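Side-chain contacts in Sex comb on midleg CG9495-PA (Drosophila melanogaster, PDB 1PK1), which probably acts in Polycomb-group gene repression, its SAM domain mediating protein-protein association with itself and with other SAM domains: residues D16-I19 against E20-I23; H36-L39 against F40-H43. The protein carries 2 engineered substitutions. All blocks are in the same frame, centred on the assembly; numbering follows the deposited sequence.

Contact 1 (D16-I19 against E20-I23); sequences DWTI and EEVI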
ATOM      1  N   ASP B  16      15.203   1.347  18.077  1.00 36.92           N
ATOM      2  CA  ASP B  16      15.085   2.134  19.302  1.00 35.98           C
ATOM      3  C   ASP B  16      14.166   3.341  19.150  1.00 34.29           C
ATOM      4  O   ASP B  16      14.126   4.217  20.016  1.00 34.42           O
ATOM      5  CB  ASP B  16      16.470   2.609  19.753  1.00 38.58           C
ATOM      6  CG  ASP B  16      17.428   1.462  19.993  1.00 39.38           C
ATOM      7  OD1 ASP B  16      17.085   0.553  20.777  1.00 41.22           O
ATOM      8  OD2 ASP B  16      18.529   1.472  19.402  1.00 42.69           O
ATOM      9  N   TRP B  17      13.424   3.389  18.050  1.00 29.34           N
ATOM     10  CA  TRP B  17      12.522   4.502  17.801  1.00 26.14           C
ATOM     11  C   TRP B  17      11.295   4.508  18.695  1.00 23.84           C
ATOM     12  O   TRP B  17      10.774   3.459  19.058  1.00 24.92           O
ATOM     13  CB  TRP B  17      12.056   4.494  16.347  1.00 25.34           C
ATOM     14  CG  TRP B  17      13.111   4.882  15.361  1.00 24.83           C
ATOM     15  CD1 TRP B  17      14.366   5.342  15.636  1.00 25.77           C
ATOM     16  CD2 TRP B  17      12.984   4.881  13.937  1.00 25.04           C
ATOM     17  NE1 TRP B  17      15.030   5.632  14.467  1.00 25.17           N
ATOM     18  CE2 TRP B  17      14.204   5.359  13.408  1.00 25.10           C
ATOM     19  CE3 TRP B  17      11.955   4.527  13.053  1.00 24.74           C
ATOM     20  CZ2 TRP B  17      14.424   5.489  12.034  1.00 24.71           C
ATOM     21  CZ3 TRP B  17      12.172   4.657  11.687  1.00 24.40           C
ATOM     22  CH2 TRP B  17      13.400   5.136  11.191  1.00 25.39           C
ATOM     23  N   THR B  18      10.843   5.708  19.041  1.00 23.44           N
ATOM     24  CA  THR B  18       9.650   5.878  19.858  1.00 22.27           C
ATOM     25  C   THR B  18       8.493   5.887  18.869  1.00 22.02           C
ATOM     26  O   THR B  18       8.716   5.911  17.659  1.00 18.25           O
ATOM     27  CB  THR B  18       9.647   7.232  20.577  1.00 23.53           C
ATOM     28  OG1 THR B  18       9.605   8.282  19.602  1.00 23.76           O
ATOM     29  CG2 THR B  18      10.901   7.384  21.440  1.00 26.23           C
ATOM     30  N   ILE B  19       7.266   5.869  19.381  1.00 19.73           N
ATOM     31  CA  ILE B  19       6.093   5.907  18.523  1.00 19.24           C
ATOM     32  C   ILE B  19       6.116   7.166  17.648  1.00 19.82           C
ATOM     33  O   ILE B  19       5.839   7.105  16.449  1.00 18.60           O
ATOM     34  CB  ILE B  19       4.790   5.900  19.368  1.00 19.02           C
ATOM     35  CG1 ILE B  19       4.644   4.551  20.083  1.00 17.63           C
ATOM     36  CG2 ILE B  19       3.588   6.199  18.476  1.00 18.52           C
ATOM     37  CD1 ILE B  19       3.531   4.514  21.129  1.00 16.21           C
ATOM     38  N   GLU B  20       6.456   8.311  18.235  1.00 18.89           N
ATOM     39  CA  GLU B  20       6.491   9.541  17.450  1.00 20.28           C
ATOM     40  C   GLU B  20       7.580   9.518  16.375  1.00 19.09           C
ATOM     41  O   GLU B  20       7.390  10.061  15.285  1.00 19.08           O
ATOM     42  CB  GLU B  20       6.670  10.760  18.358  1.00 24.15           C
ATOM     43  CG  GLU B  20       5.442  11.086  19.207  1.00 26.15           C
ATOM     44  CD  GLU B  20       4.153  11.126  18.391  1.00 28.31           C
ATOM     45  OE1 GLU B  20       4.162  11.673  17.267  1.00 27.88           O
ATOM     46  OE2 GLU B  20       3.125  10.617  18.881  1.00 28.42           O
ATOM     47  N   GLU B  21       8.709   8.890  16.676  1.00 19.92           N
ATOM     48  CA  GLU B  21       9.796   8.800  15.702  1.00 20.00           C
ATOM     49  C   GLU B  21       9.371   7.933  14.518  1.00 18.83           C
ATOM     50  O   GLU B  21       9.737   8.213  13.379  1.00 18.28           O
ATOM     51  CB  GLU B  21      11.058   8.233  16.350  1.00 22.97           C
ATOM     52  CG  GLU B  21      11.727   9.213  17.328  1.00 27.59           C
ATOM     53  CD  GLU B  21      13.000   8.662  17.936  1.00 29.34           C
ATOM     54  OE1 GLU B  21      12.950   7.573  18.547  1.00 29.32           O
ATOM     55  OE2 GLU B  21      14.057   9.319  17.807  1.00 32.29           O
ATOM     56  N   VAL B  22       8.604   6.880  14.793  1.00 15.69           N
ATOM     57  CA  VAL B  22       8.110   6.000  13.729  1.00 13.62           C
ATOM     58  C   VAL B  22       7.136   6.776  12.846  1.00 14.05           C
ATOM     59  O   VAL B  22       7.167   6.673  11.613  1.00 13.91           O
ATOM     60  CB  VAL B  22       7.374   4.765  14.311  1.00 14.48           C
ATOM     61  CG1 VAL B  22       6.589   4.052  13.215  1.00 14.28           C
ATOM     62  CG2 VAL B  22       8.382   3.806  14.934  1.00 15.31           C
ATOM     63  N   ILE B  23       6.262   7.550  13.477  1.00 13.53           N
ATOM     64  CA  ILE B  23       5.295   8.336  12.731  1.00 15.87           C
ATOM     65  C   ILE B  23       5.998   9.399  11.890  1.00 16.19           C
ATOM     66  O   ILE B  23       5.605   9.657  10.756  1.00 17.84           O
ATOM     67  CB  ILE B  23       4.275   8.988  13.683  1.00 16.99           C
ATOM     68  CG1 ILE B  23       3.421   7.882  14.317  1.00 17.65           C
ATOM     69  CG2 ILE B  23       3.412   9.996  12.924  1.00 19.63           C
ATOM     70  CD1 ILE B  23       2.386   8.369  15.311  1.00 20.66           C
TER
HETATM   71  O   HOH W   1      14.949   7.030  20.045  1.00 36.94           O
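OE1 of Glu21 is gripped twice: the backbone N of Thr18 donates to it at 2.9 Å, and a water molecule gives it a second hydrogen, the water O lying 2.6 Å from Glu21 OE1. The same water also donates to the carbonyl O of Asp16. The amide comes in on the anti lone pair of the carboxylate oxygen, with a fairly straight bond (152°). In return Thr18 OG1 accepts from the backbone N of Glu21 at 3.1 Å, so each of the two residues holds the other's main chain. With chi1 63°, Thr18 tucks OG1 between its own N and carbonyl carbon, facing the amide of Glu21 in the first helical turn, while Glu21 runs extended beyond CG back across the threonine; its CG lies 3.2 Å from Thr18 OG1. A short threonine suits the cap because its hydroxyl can reach forward to the amide of Glu21, and a glutamate three residues on is long enough to reach back and return the bond. Were Glu21 an alanine, the Thr18 amide would probably lose its acceptor and the water the carboxylate it donates to.

Beside the cap, apolar side chains pair off. Val22 CG2 meets Trp17 at the ring edge and is 4.0 Å from Trp17 CB, and Ile19 CG2 and Ile23 CD1 lie side by side at 4.0 Å. Of the polar ends, the indole NE1 is bonded to Ser12 O, and the carboxylate of Glu20 is taken by Arg41 of helix 37-42. Reciprocal bonds between the N-cap Thr18 and Glu21 are those of a capping box, here starting helix 19-29 of the SAM domain.

Contact 2 (H36-L39 against F40-H43); sequences HGDL and FRKH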
ATOM      1  N   HIS B  36      -3.007   8.303   8.642  1.00 16.92           N
ATOM      2  CA  HIS B  36      -2.996   7.108   9.482  1.00 17.23           C
ATOM      3  C   HIS B  36      -2.139   7.259  10.727  1.00 17.75           C
ATOM      4  O   HIS B  36      -1.973   6.308  11.490  1.00 16.95           O
ATOM      5  CB  HIS B  36      -2.511   5.905   8.665  1.00 18.66           C
ATOM      6  CG  HIS B  36      -3.318   5.658   7.432  1.00 18.90           C
ATOM      7  ND1 HIS B  36      -4.685   5.493   7.461  1.00 21.00           N
ATOM      8  CD2 HIS B  36      -2.955   5.566   6.130  1.00 19.22           C
ATOM      9  CE1 HIS B  36      -5.131   5.313   6.230  1.00 20.11           C
ATOM     10  NE2 HIS B  36      -4.100   5.353   5.405  1.00 20.50           N
ATOM     11  N   GLY B  37      -1.605   8.457  10.938  1.00 15.48           N
ATOM     12  CA  GLY B  37      -0.762   8.702  12.099  1.00 16.20           C
ATOM     13  C   GLY B  37      -1.362   8.310  13.437  1.00 18.62           C
ATOM     14  O   GLY B  37      -0.701   7.664  14.260  1.00 19.48           O
ATOM     15  N   ASP B  38      -2.612   8.698  13.672  1.00 16.72           N
ATOM     16  CA  ASP B  38      -3.274   8.388  14.933  1.00 19.89           C
ATOM     17  C   ASP B  38      -3.487   6.889  15.121  1.00 17.62           C
ATOM     18  O   ASP B  38      -3.560   6.407  16.250  1.00 17.64           O
ATOM     19  CB  ASP B  38      -4.615   9.120  15.030  1.00 21.66           C
ATOM     20  CG  ASP B  38      -4.447  10.619  15.195  1.00 26.90           C
ATOM     21  OD1 ASP B  38      -3.348  11.057  15.595  1.00 25.43           O
ATOM     22  OD2 ASP B  38      -5.421  11.357  14.940  1.00 29.57           O
ATOM     23  N   LEU B  39      -3.578   6.155  14.019  1.00 16.86           N
ATOM     24  CA  LEU B  39      -3.759   4.709  14.096  1.00 17.59           C
ATOM     25  C   LEU B  39      -2.467   4.121  14.658  1.00 17.20           C
ATOM     26  O   LEU B  39      -2.488   3.184  15.462  1.00 15.83           O
ATOM     27  CB  LEU B  39      -4.059   4.149  12.702  1.00 19.52           C
ATOM     28  CG  LEU B  39      -4.481   2.691  12.527  1.00 21.55           C
ATOM     29  CD1 LEU B  39      -5.626   2.329  13.476  1.00 21.40           C
ATOM     30  CD2 LEU B  39      -4.907   2.494  11.074  1.00 21.03           C
ATOM     31  N   PHE B  40      -1.335   4.678  14.237  1.00 15.41           N
ATOM     32  CA  PHE B  40      -0.047   4.218  14.734  1.00 15.81           C
ATOM     33  C   PHE B  40       0.076   4.528  16.220  1.00 16.31           C
ATOM     34  O   PHE B  40       0.655   3.751  16.979  1.00 15.45           O
ATOM     35  CB  PHE B  40       1.096   4.866  13.948  1.00 17.10           C
ATOM     36  CG  PHE B  40       1.442   4.129  12.690  1.00 16.40           C
ATOM     37  CD1 PHE B  40       0.492   3.961  11.687  1.00 17.58           C
ATOM     38  CD2 PHE B  40       2.697   3.549  12.533  1.00 18.23           C
ATOM     39  CE1 PHE B  40       0.781   3.218  10.545  1.00 20.16           C
ATOM     40  CE2 PHE B  40       3.001   2.802  11.397  1.00 17.83           C
ATOM     41  CZ  PHE B  40       2.041   2.634  10.401  1.00 20.11           C
ATOM     42  N   ARG B  41      -0.485   5.657  16.641  1.00 15.61           N
ATOM     43  CA  ARG B  41      -0.457   6.021  18.054  1.00 16.90           C
ATOM     44  C   ARG B  41      -1.354   5.056  18.831  1.00 16.11           C
ATOM     45  O   ARG B  41      -0.967   4.546  19.887  1.00 16.86           O
ATOM     46  CB  ARG B  41      -0.944   7.462  18.247  1.00 18.67           C
ATOM     47  CG  ARG B  41      -0.074   8.480  17.534  1.00 21.70           C
ATOM     48  CD  ARG B  41      -0.397   9.916  17.930  1.00 24.44           C
ATOM     49  NE  ARG B  41       0.559  10.854  17.337  1.00 25.04           N
ATOM     50  CZ  ARG B  41       0.534  11.257  16.071  1.00 27.31           C
ATOM     51  NH1 ARG B  41      -0.404  10.820  15.242  1.00 28.27           N
ATOM     52  NH2 ARG B  41       1.464  12.089  15.625  1.00 30.29           N
ATOM     53  N   LYS B  42      -2.542   4.804  18.287  1.00 16.12           N
ATOM     54  CA  LYS B  42      -3.523   3.901  18.892  1.00 17.66           C
ATOM     55  C   LYS B  42      -2.935   2.503  19.102  1.00 16.16           C
ATOM     56  O   LYS B  42      -3.120   1.891  20.157  1.00 17.01           O
ATOM     57  CB  LYS B  42      -4.759   3.812  17.988  1.00 18.37           C
ATOM     58  CG  LYS B  42      -5.846   2.836  18.438  1.00 21.92           C
ATOM     59  CD  LYS B  42      -6.644   3.357  19.617  1.00 25.18           C
ATOM     60  CE  LYS B  42      -7.876   2.488  19.854  1.00 27.32           C
ATOM     61  NZ  LYS B  42      -8.618   2.902  21.073  1.00 30.67           N
ATOM     62  N   HIS B  43      -2.219   2.002  18.098  1.00 14.38           N
ATOM     63  CA  HIS B  43      -1.622   0.675  18.183  1.00 13.82           C
ATOM     64  C   HIS B  43      -0.243   0.660  18.831  1.00 14.88           C
ATOM     65  O   HIS B  43       0.394  -0.396  18.936  1.00 14.96           O
ATOM     66  CB  HIS B  43      -1.593   0.040  16.788  1.00 14.98           C
ATOM     67  CG  HIS B  43      -2.939  -0.425  16.332  1.00 15.64           C
ATOM     68  ND1 HIS B  43      -3.411  -1.699  16.584  1.00 17.48           N
ATOM     69  CD2 HIS B  43      -3.957   0.241  15.736  1.00 15.77           C
ATOM     70  CE1 HIS B  43      -4.659  -1.793  16.166  1.00 13.86           C
ATOM     71  NE2 HIS B  43      -5.016  -0.631  15.649  1.00 17.05           N
TER
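Asp38 and Arg41 meet obliquely on the outer side of the helix, the carboxylate and guanidinium planes turned 69° apart, and a single pair of atoms makes the salt bridge, unlike a coplanar two-point pairing: OD1 of Asp38 lies 3.0 Å from NH1 of Arg41. The arginine reaches it with a chain extended from CG to NE and laid back along the preceding turn, its CG 3.4 Å from Gly37 O. Gly37 suits this place, since NH1 of Arg41 comes within 3.2 Å of its carbonyl carbon and a CB there would probably crowd NH1.

Leu39 and His43, one turn apart, lie side by side and point the same way. With Leu39 CG anti to the backbone N (chi1 -171°), its CD1 approaches the imidazole at CD2 of His43, 3.5 Å away, while Leu39 O sits in the ring plane at the edge of that imidazole. The same carbonyl accepts from His43 N at 2.9 Å, a bond that carries the helical pattern into the residue after its last turn. Phe40 faces another way again: its CD1 edge passes 3.4 Å from His36 O, which also takes the hydrogen of Phe40 N.

Helix 37-42 thus presents different sides to its surroundings. Phe40 is buried against Val22 and Ile23 of helix 19-29 and Ile72 of helix 66-79, Leu39 and His43 lean on the loop at Met62 and Leu64, and Arg41 has a second acidic partner on helix 19-29.

How the contacts relate
Both contacts are local, each lying partly in the core and partly at the surface, and they join directly because helix 19-29 and helix 37-42 pack together, with contact centres about 11 Å apart. Contact 1 starts a helix, and its polar chemistry serves backbone amides that no earlier turn can satisfy; contact 2 spans a whole short helix, and its charged pair links side chains instead. Where they meet, Glu20 OE2 and Arg41 NE form a salt bridge of 3.0 Å at the surface, while deeper in, CG1 of Ile23 lies 3.8 Å from CB of Phe40. Arg41 therefore serves acidic partners in both contacts.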